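Phospholipase C-beta (PLC-beta) (Sepia officinalis, PDB 3QR0) is a multidomain phospholipase of the PLC-beta family, combining PH, EF-hand, TIM-barrel and C2 domains in one chain and holding a calcium ion in this structure. Local coordinates at residues Lys86-Gly91 with Ile99-Lys104; Tyr333-His338 with Cys608-Val613; Thr569-Lys574 with Ser581-Gln586. One frame throughout, in Å; residues are numbered along the deposited sequence.

Contact 1 of 3, residues Lys86-Gly91 with Ile99-Lys104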
loop_
_atom_site.group_PDB
_atom_site.type_symbol
_atom_site.label_atom_id
_atom_site.label_comp_id
_atom_site.label_asym_id
_atom_site.label_seq_id
_atom_site.Cartn_x
_atom_site.Cartn_y
_atom_site.Cartn_z
ATOM N N LYS A 86 -20.288 -20.390 28.550
ATOM C CA LYS A 86 -20.606 -19.253 29.409
ATOM C C LYS A 86 -20.654 -17.935 28.626
ATOM O O LYS A 86 -21.502 -17.083 28.889
ATOM C CB LYS A 86 -19.615 -19.173 30.575
ATOM C CG LYS A 86 -19.657 -20.419 31.466
ATOM C CD LYS A 86 -18.828 -20.272 32.732
ATOM C CE LYS A 86 -18.719 -21.607 33.457
ATOM N NZ LYS A 86 -18.019 -21.491 34.764
ATOM N N ILE A 87 -19.765 -17.793 27.647
ATOM C CA ILE A 87 -19.750 -16.616 26.779
ATOM C C ILE A 87 -20.985 -16.607 25.867
ATOM O O ILE A 87 -21.663 -15.583 25.742
ATOM C CB ILE A 87 -18.456 -16.550 25.933
ATOM C CG1 ILE A 87 -17.226 -16.420 26.841
ATOM C CG2 ILE A 87 -18.498 -15.370 24.974
ATOM C CD1 ILE A 87 -15.906 -16.547 26.106
ATOM N N LYS A 88 -21.267 -17.746 25.239
ATOM C CA LYS A 88 -22.464 -17.906 24.400
ATOM C C LYS A 88 -23.748 -17.545 25.138
ATOM O O LYS A 88 -24.610 -16.862 24.592
ATOM C CB LYS A 88 -22.591 -19.344 23.899
ATOM C CG LYS A 88 -21.687 -19.683 22.736
ATOM C CD LYS A 88 -21.892 -21.125 22.278
ATOM C CE LYS A 88 -23.165 -21.287 21.457
ATOM N NZ LYS A 88 -23.671 -22.681 21.502
ATOM N N GLU A 89 -23.877 -18.016 26.373
ATOM C CA GLU A 89 -25.065 -17.728 27.176
ATOM C C GLU A 89 -25.178 -16.231 27.475
ATOM O O GLU A 89 -26.257 -15.648 27.344
ATOM C CB GLU A 89 -25.060 -18.555 28.468
ATOM C CG GLU A 89 -25.410 -20.028 28.233
ATOM C CD GLU A 89 -25.265 -20.906 29.474
ATOM O OE1 GLU A 89 -24.723 -20.438 30.501
ATOM O OE2 GLU A 89 -25.696 -22.080 29.414
ATOM N N ALA A 90 -24.061 -15.614 27.856
ATOM C CA ALA A 90 -24.024 -14.180 28.137
ATOM C C ALA A 90 -24.332 -13.357 26.881
ATOM O O ALA A 90 -25.100 -12.395 26.933
ATOM C CB ALA A 90 -22.667 -13.786 28.705
ATOM N N GLY A 91 -23.734 -13.753 25.762
ATOM C CA GLY A 91 -23.950 -13.083 24.483
ATOM C C GLY A 91 -25.381 -13.177 23.986
ATOM O O GLY A 91 -25.914 -12.219 23.423
ATOM N N ILE A 99 -32.785 -11.812 19.173
ATOM C CA ILE A 99 -31.871 -11.644 18.048
ATOM C C ILE A 99 -30.823 -12.750 18.147
ATOM O O ILE A 99 -30.170 -12.875 19.182
ATOM C CB ILE A 99 -31.182 -10.271 18.078
ATOM C CG1 ILE A 99 -32.231 -9.153 18.100
ATOM C CG2 ILE A 99 -30.254 -10.112 16.871
ATOM C CD1 ILE A 99 -31.662 -7.781 18.358
ATOM N N PRO A 100 -30.677 -13.573 17.088
ATOM C CA PRO A 100 -29.714 -14.677 17.116
ATOM C C PRO A 100 -28.312 -14.203 17.457
ATOM O O PRO A 100 -27.898 -13.127 17.016
ATOM C CB PRO A 100 -29.758 -15.222 15.684
ATOM C CG PRO A 100 -31.110 -14.886 15.204
ATOM C CD PRO A 100 -31.453 -13.566 15.834
ATOM N N LEU A 101 -27.594 -15.007 18.231
ATOM C CA LEU A 101 -26.286 -14.625 18.738
ATOM C C LEU A 101 -25.375 -14.091 17.641
ATOM O O LEU A 101 -24.803 -13.016 17.784
ATOM C CB LEU A 101 -25.618 -15.806 19.448
ATOM C CG LEU A 101 -24.199 -15.564 19.977
ATOM C CD1 LEU A 101 -24.130 -14.289 20.811
ATOM C CD2 LEU A 101 -23.720 -16.769 20.780
ATOM N N GLN A 102 -25.257 -14.829 16.542
ATOM C CA GLN A 102 -24.293 -14.478 15.503
ATOM C C GLN A 102 -24.595 -13.150 14.798
ATOM O O GLN A 102 -23.671 -12.459 14.369
ATOM C CB GLN A 102 -24.152 -15.602 14.477
ATOM C CG GLN A 102 -22.942 -15.395 13.572
ATOM C CD GLN A 102 -22.415 -16.668 12.939
ATOM O OE1 GLN A 102 -22.951 -17.757 13.144
ATOM N NE2 GLN A 102 -21.349 -16.530 12.154
ATOM N N ASP A 103 -25.875 -12.795 14.700
ATOM C CA ASP A 103 -26.293 -11.504 14.136
ATOM C C ASP A 103 -25.772 -10.306 14.946
ATOM O O ASP A 103 -25.610 -9.208 14.403
ATOM C CB ASP A 103 -27.826 -11.430 14.044
ATOM C CG ASP A 103 -28.414 -12.427 13.048
ATOM O OD1 ASP A 103 -27.663 -12.991 12.223
ATOM O OD2 ASP A 103 -29.645 -12.632 13.085
ATOM N N LYS A 104 -25.507 -10.522 16.238
ATOM C CA LYS A 104 -24.978 -9.480 17.126
ATOM C C LYS A 104 -23.446 -9.427 17.205
ATOM O O LYS A 104 -22.887 -8.484 17.772
ATOM C CB LYS A 104 -25.531 -9.668 18.537
ATOM C CG LYS A 104 -27.038 -9.562 18.619
ATOM C CD LYS A 104 -27.547 -9.605 20.048
ATOM C CE LYS A 104 -27.489 -10.994 20.641
ATOM N NZ LYS A 104 -28.342 -11.080 21.856
#

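Contact 2 of 3, residues Tyr333-His338 with Cys608-Val613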
loop_
_atom_site.group_PDB
_atom_site.type_symbol
_atom_site.label_atom_id
_atom_site.label_comp_id
_atom_site.label_asym_id
_atom_site.label_seq_id
_atom_site.Cartn_x
_atom_site.Cartn_y
_atom_site.Cartn_z
ATOM N N TYR A 333 -1.678 -2.068 -15.342
ATOM C CA TYR A 333 -0.948 -2.883 -14.389
ATOM C C TYR A 333 -1.967 -3.278 -13.325
ATOM O O TYR A 333 -2.691 -2.423 -12.818
ATOM C CB TYR A 333 0.200 -2.103 -13.758
ATOM C CG TYR A 333 1.267 -1.660 -14.727
ATOM C CD1 TYR A 333 1.887 -2.574 -15.582
ATOM C CD2 TYR A 333 1.680 -0.333 -14.772
ATOM C CE1 TYR A 333 2.879 -2.168 -16.470
ATOM C CE2 TYR A 333 2.673 0.082 -15.654
ATOM C CZ TYR A 333 3.270 -0.837 -16.497
ATOM O OH TYR A 333 4.249 -0.422 -17.374
ATOM N N ILE A 334 -2.034 -4.567 -13.016
ATOM C CA ILE A 334 -3.063 -5.127 -12.140
ATOM C C ILE A 334 -2.378 -5.828 -10.959
ATOM O O ILE A 334 -1.566 -6.735 -11.149
ATOM C CB ILE A 334 -3.955 -6.126 -12.907
ATOM C CG1 ILE A 334 -4.539 -5.475 -14.169
ATOM C CG2 ILE A 334 -5.078 -6.652 -12.007
ATOM C CD1 ILE A 334 -5.429 -6.398 -14.995
ATOM N N ASN A 335 -2.702 -5.385 -9.747
ATOM C CA ASN A 335 -2.064 -5.863 -8.521
ATOM C C ASN A 335 -2.307 -7.370 -8.340
ATOM O O ASN A 335 -3.465 -7.811 -8.289
ATOM C CB ASN A 335 -2.610 -5.043 -7.344
ATOM C CG ASN A 335 -1.840 -5.240 -6.053
ATOM O OD1 ASN A 335 -0.872 -5.994 -5.980
ATOM N ND2 ASN A 335 -2.287 -4.551 -5.013
ATOM N N SER A 336 -1.217 -8.145 -8.259
ATOM C CA SER A 336 -1.269 -9.603 -8.384
ATOM C C SER A 336 -0.454 -10.382 -7.343
ATOM O O SER A 336 0.697 -10.040 -7.044
ATOM C CB SER A 336 -0.784 -10.013 -9.774
ATOM O OG SER A 336 -1.598 -9.441 -10.780
ATOM N N SER A 337 -1.059 -11.459 -6.839
ATOM C CA SER A 337 -0.477 -12.314 -5.811
ATOM C C SER A 337 -0.156 -13.715 -6.351
ATOM O O SER A 337 -0.949 -14.295 -7.088
ATOM C CB SER A 337 -1.465 -12.430 -4.648
ATOM O OG SER A 337 -1.174 -13.542 -3.830
ATOM N N HIS A 338 1.005 -14.250 -5.968
ATOM C CA HIS A 338 1.423 -15.621 -6.310
ATOM C C HIS A 338 1.213 -16.595 -5.135
ATOM O O HIS A 338 1.436 -16.218 -3.980
ATOM C CB HIS A 338 2.911 -15.637 -6.695
ATOM C CG HIS A 338 3.479 -17.016 -6.860
ATOM N ND1 HIS A 338 4.416 -17.547 -6.001
ATOM C CD2 HIS A 338 3.232 -17.974 -7.784
ATOM C CE1 HIS A 338 4.724 -18.772 -6.391
ATOM N NE2 HIS A 338 4.018 -19.056 -7.470
ATOM N N CYS A 608 7.221 -4.171 -0.724
ATOM C CA CYS A 608 7.206 -2.776 -0.280
ATOM C C CYS A 608 6.870 -1.815 -1.426
ATOM O O CYS A 608 6.036 -0.925 -1.265
ATOM C CB CYS A 608 8.549 -2.397 0.349
ATOM S SG CYS A 608 8.883 -3.232 1.911
ATOM N N VAL A 609 7.500 -2.023 -2.580
ATOM C CA VAL A 609 7.264 -1.195 -3.767
ATOM C C VAL A 609 5.871 -1.435 -4.354
ATOM O O VAL A 609 5.171 -0.490 -4.721
ATOM C CB VAL A 609 8.334 -1.458 -4.857
ATOM C CG1 VAL A 609 7.977 -0.770 -6.153
ATOM C CG2 VAL A 609 9.708 -0.998 -4.371
ATOM N N ASN A 610 5.474 -2.700 -4.427
ATOM C CA ASN A 610 4.173 -3.069 -4.968
ATOM C C ASN A 610 3.028 -2.399 -4.213
ATOM O O ASN A 610 2.164 -1.763 -4.817
ATOM C CB ASN A 610 4.000 -4.586 -4.934
ATOM C CG ASN A 610 2.752 -5.046 -5.661
ATOM O OD1 ASN A 610 2.682 -4.999 -6.891
ATOM N ND2 ASN A 610 1.758 -5.494 -4.903
ATOM N N LEU A 611 3.036 -2.525 -2.890
ATOM C CA LEU A 611 1.984 -1.932 -2.071
ATOM C C LEU A 611 2.024 -0.406 -2.141
ATOM O O LEU A 611 0.977 0.242 -2.163
ATOM C CB LEU A 611 2.082 -2.415 -0.626
ATOM C CG LEU A 611 1.876 -3.927 -0.471
ATOM C CD1 LEU A 611 2.120 -4.349 0.970
ATOM C CD2 LEU A 611 0.495 -4.331 -0.930
ATOM N N GLY A 612 3.230 0.154 -2.217
ATOM C CA GLY A 612 3.411 1.586 -2.408
ATOM C C GLY A 612 2.767 2.160 -3.660
ATOM O O GLY A 612 2.079 3.185 -3.587
ATOM N N VAL A 613 2.974 1.513 -4.804
ATOM C CA VAL A 613 2.465 2.048 -6.068
ATOM C C VAL A 613 0.965 1.828 -6.232
ATOM O O VAL A 613 0.270 2.694 -6.769
ATOM C CB VAL A 613 3.230 1.511 -7.317
ATOM C CG1 VAL A 613 4.744 1.773 -7.182
ATOM C CG2 VAL A 613 2.962 0.046 -7.555
HETATM O O HOH W 1 1.534 -6.981 -8.752
#

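Contact 3 of 3, residues Thr569-Lys574 with Ser581-Gln586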
loop_
_atom_site.group_PDB
_atom_site.type_symbol
_atom_site.label_atom_id
_atom_site.label_comp_id
_atom_site.label_asym_id
_atom_site.label_seq_id
_atom_site.Cartn_x
_atom_site.Cartn_y
_atom_site.Cartn_z
ATOM N N THR A 569 -0.084 -10.757 -20.072
ATOM C CA THR A 569 0.939 -11.649 -19.544
ATOM C C THR A 569 0.865 -11.656 -18.025
ATOM O O THR A 569 0.800 -10.599 -17.385
ATOM C CB THR A 569 2.367 -11.208 -19.931
ATOM O OG1 THR A 569 2.427 -10.937 -21.327
ATOM C CG2 THR A 569 3.391 -12.307 -19.599
ATOM N N ARG A 570 0.864 -12.854 -17.458
ATOM C CA ARG A 570 1.068 -13.031 -16.029
ATOM C C ARG A 570 2.473 -13.585 -15.815
ATOM O O ARG A 570 2.930 -14.433 -16.573
ATOM C CB ARG A 570 0.019 -13.983 -15.452
ATOM C CG ARG A 570 0.180 -14.279 -13.967
ATOM C CD ARG A 570 -1.045 -15.006 -13.413
ATOM N NE ARG A 570 -0.891 -15.287 -11.987
ATOM C CZ ARG A 570 -0.251 -16.340 -11.476
ATOM N NH1 ARG A 570 0.301 -17.260 -12.261
ATOM N NH2 ARG A 570 -0.173 -16.478 -10.153
ATOM N N ILE A 571 3.144 -13.103 -14.776
ATOM C CA ILE A 571 4.488 -13.558 -14.425
ATOM C C ILE A 571 4.425 -14.115 -13.014
ATOM O O ILE A 571 3.683 -13.593 -12.184
ATOM C CB ILE A 571 5.501 -12.392 -14.444
ATOM C CG1 ILE A 571 5.347 -11.550 -15.716
ATOM C CG2 ILE A 571 6.935 -12.919 -14.278
ATOM C CD1 ILE A 571 5.913 -12.187 -16.968
ATOM N N TYR A 572 5.175 -15.178 -12.731
ATOM C CA TYR A 572 5.258 -15.682 -11.359
ATOM C C TYR A 572 6.657 -16.206 -11.028
ATOM O O TYR A 572 7.400 -16.610 -11.929
ATOM C CB TYR A 572 4.175 -16.739 -11.094
ATOM C CG TYR A 572 4.270 -17.964 -11.956
ATOM C CD1 TYR A 572 4.973 -19.081 -11.522
ATOM C CD2 TYR A 572 3.649 -18.018 -13.205
ATOM C CE1 TYR A 572 5.070 -20.214 -12.302
ATOM C CE2 TYR A 572 3.738 -19.158 -13.999
ATOM C CZ TYR A 572 4.452 -20.253 -13.540
ATOM O OH TYR A 572 4.559 -21.399 -14.300
ATOM N N PRO A 573 7.028 -16.181 -9.732
ATOM C CA PRO A 573 8.398 -16.536 -9.364
ATOM C C PRO A 573 8.752 -18.001 -9.616
ATOM O O PRO A 573 7.906 -18.882 -9.495
ATOM C CB PRO A 573 8.473 -16.204 -7.861
ATOM C CG PRO A 573 7.069 -16.086 -7.402
ATOM C CD PRO A 573 6.262 -15.660 -8.588
ATOM N N LYS A 574 10.007 -18.235 -9.982
ATOM C CA LYS A 574 10.529 -19.586 -10.191
ATOM C C LYS A 574 10.541 -20.417 -8.904
ATOM O O LYS A 574 10.590 -19.877 -7.796
ATOM C CB LYS A 574 11.947 -19.524 -10.779
ATOM C CG LYS A 574 12.976 -18.821 -9.893
ATOM C CD LYS A 574 14.319 -18.637 -10.604
ATOM C CE LYS A 574 15.193 -17.639 -9.856
ATOM N NZ LYS A 574 16.533 -17.467 -10.484
ATOM N N SER A 581 10.859 -15.395 -1.567
ATOM C CA SER A 581 11.439 -14.133 -1.988
ATOM C C SER A 581 10.840 -13.738 -3.337
ATOM O O SER A 581 10.299 -14.577 -4.056
ATOM C CB SER A 581 12.962 -14.254 -2.097
ATOM O OG SER A 581 13.318 -15.189 -3.100
ATOM N N ASN A 582 10.931 -12.455 -3.664
ATOM C CA ASN A 582 10.329 -11.905 -4.873
ATOM C C ASN A 582 11.338 -11.260 -5.810
ATOM O O ASN A 582 12.358 -10.742 -5.363
ATOM C CB ASN A 582 9.326 -10.822 -4.484
ATOM C CG ASN A 582 8.091 -11.380 -3.823
ATOM O OD1 ASN A 582 7.412 -12.232 -4.391
ATOM N ND2 ASN A 582 7.783 -10.894 -2.619
ATOM N N TYR A 583 11.028 -11.269 -7.104
ATOM C CA TYR A 583 11.664 -10.351 -8.052
ATOM C C TYR A 583 11.083 -8.945 -7.899
ATOM O O TYR A 583 9.970 -8.772 -7.400
ATOM C CB TYR A 583 11.485 -10.814 -9.500
ATOM C CG TYR A 583 10.097 -11.302 -9.851
ATOM C CD1 TYR A 583 9.877 -12.637 -10.163
ATOM C CD2 TYR A 583 9.003 -10.434 -9.880
ATOM C CE1 TYR A 583 8.609 -13.100 -10.487
ATOM C CE2 TYR A 583 7.726 -10.899 -10.197
ATOM C CZ TYR A 583 7.544 -12.233 -10.499
ATOM O OH TYR A 583 6.292 -12.714 -10.822
ATOM N N VAL A 584 11.842 -7.950 -8.342
ATOM C CA VAL A 584 11.357 -6.579 -8.387
ATOM C C VAL A 584 10.399 -6.455 -9.576
ATOM O O VAL A 584 10.775 -6.766 -10.706
ATOM C CB VAL A 584 12.518 -5.576 -8.522
ATOM C CG1 VAL A 584 11.990 -4.164 -8.681
ATOM C CG2 VAL A 584 13.433 -5.673 -7.303
ATOM N N PRO A 585 9.149 -6.028 -9.319
ATOM C CA PRO A 585 8.114 -6.085 -10.354
ATOM C C PRO A 585 8.342 -5.160 -11.558
ATOM O O PRO A 585 7.895 -5.484 -12.657
ATOM C CB PRO A 585 6.835 -5.710 -9.600
ATOM C CG PRO A 585 7.303 -4.947 -8.411
ATOM C CD PRO A 585 8.619 -5.527 -8.039
ATOM N N GLN A 586 9.037 -4.037 -11.356
ATOM C CA GLN A 586 9.405 -3.141 -12.455
ATOM C C GLN A 586 10.055 -3.887 -13.627
ATOM O O GLN A 586 9.866 -3.505 -14.777
ATOM C CB GLN A 586 10.349 -2.025 -11.977
ATOM C CG GLN A 586 9.650 -0.809 -11.351
ATOM C CD GLN A 586 9.220 -1.014 -9.906
ATOM O OE1 GLN A 586 9.491 -2.054 -9.293
ATOM N NE2 GLN A 586 8.538 -0.011 -9.352
#

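Contact 1 of 3, residues Lys86-Gly91 with Ile99-Lys104
The backbones of helix 85-93 and the helical turn at 101-104 come nearest at G91 and L101, whose CA atoms are 6.4 Å apart. L101 makes most of the apolar contact between them. Its CG is anti to the backbone N (chi1 177°), which sends the forked end at the helix with one methyl for each of two backbone sites. L101 CD1 lies 3.6 Å from G91 C, an approach possible because glycine has no side chain and bares its backbone. L101 CD2 sits 3.9 Å from K88 O and touches K88 CG at 4.1 Å, where the two side chains run at about a right angle. Aliphatic carbons suit K88 here, since its ammonium can lead on toward the surface.

K104 supplies the polar half. Its chain bends at chi3 and brings K104 NZ to G91 O at 3.1 Å, in the carbonyl plane with a C=O...N angle of 149°. The same ammonium bonds to F94 O and S96 O and weakly to T92 O, so a buried charge is met by carbonyls gathered near the helix's C-terminal end, where the helix dipole would probably favour it.

Within the PH domain, I87 and A90 turn the helix onto W31 and L29 of strand 26-31, while L101 and K104 rest on V123 of strand 118-124, with K104 also joined to A124 through backbone hydrogen bonds.

Contact 2 of 3, residues Tyr333-His338 with Cys608-Val613
The two halves of the TIM barrel meet where N335, in segment 333-338 of the X half, faces N610 on helix 605-613 of the Y half. The backbones stay well apart, the CA atoms of N335 and N610 being 7.7 Å from each other, and the two amides span the distance. N610 ND2 donates to N335 OD1 over 2.9 Å in a nearly straight bond, the N-H...O angle being 165°. N335 OD1 lies close to the amide plane of N610, but the donor stands above the carbonyl plane of N335, off its lone pairs; the two amide planes are 63° apart. N610 reaches across because its CG is anti to the backbone N (chi1 -172°), the first torsion extending it from the helix.

Asparagine suits both places: its short amide can offer an acceptor on one branch and a donor on the other. In the barrel, backbone hydrogen bonds tie N335 to R365 and C366, at the start of strand 366-372, and to G621. The other branch of N610 meets a water, with N610 OD1 3.0 Å from it; the same water accepts from S336 N at 3.0 Å and so probably links the segments a second time.

S336 points away from the helix and folds back, S336 OG donating to I334 O at 2.7 Å from above the carbonyl plane. Farther along, H338 gives ND1 to a hydrogen bond with N599 OD1 and packs on E368, a calcium ligand; N339, the next residue, is another.

Contact 3 of 3, residues Thr569-Lys574 with Ser581-Gln586
Y583 drives its ring against I571 and P573 at the end of strand 569-572, a parallel strand in the Y half of the TIM barrel; the loop carrying Y583 leads on to helix 586-589. This is the tight part. With chi1 at 44°, CG lies between the backbone N and the carbonyl carbon, and the ring extends toward the strand. I571, on the strand face turned to the loop, lays its branch methyl CG2 3.9 Å from Y583 CZ, a beta-branched residue giving bulk close to the backbone. The carbonyl carbon of Y572 lies at the ring's edge, near its plane. Y583 also meets the ring of Y588 edge-to-face.

The contact thins toward S581 and K574, both partly exposed. Although the CA atoms of P573 and N582 are only 6.7 Å apart, the N582 side chain starts out away from the strand segment, and its OD1 accepts a hydrogen bond from N599 N. At the other end the I571 and P585 CA atoms are 9.3 Å apart.

R570 and Y572 project from the opposite strand face; R570 forms a salt bridge with the calcium ligand E368. The hydroxyl of Y583 comes within 3.1 Å of I571 O, yet the angle is too poor for a hydrogen bond. P573, whose ring has no N-H and presents a rigid apolar surface, places CD 4.0 Å from Y583 CE1, while its N is 3.5 Å from that same carbon.

Overall arrangement
Contact 1 stands apart in the PH domain, its centre 40 Å from that of contact 2 and 46 Å from that of contact 3, and is partly buried. Contacts 2 and 3 are both buried in the TIM barrel, their centres about 10 Å apart, and contact 3 lies inside the chain loop that contact 2 closes. They touch: H338 packs on Y572 and P573, and V609 of helix 605-613 on Q586. Their chemistry differs. Contact 1 mixes leucine packing with a lysine among carbonyls, contact 2 rests on an amide pair and a water joining the barrel halves, and contact 3 is chiefly aromatic and aliphatic packing between neighbours in sequence.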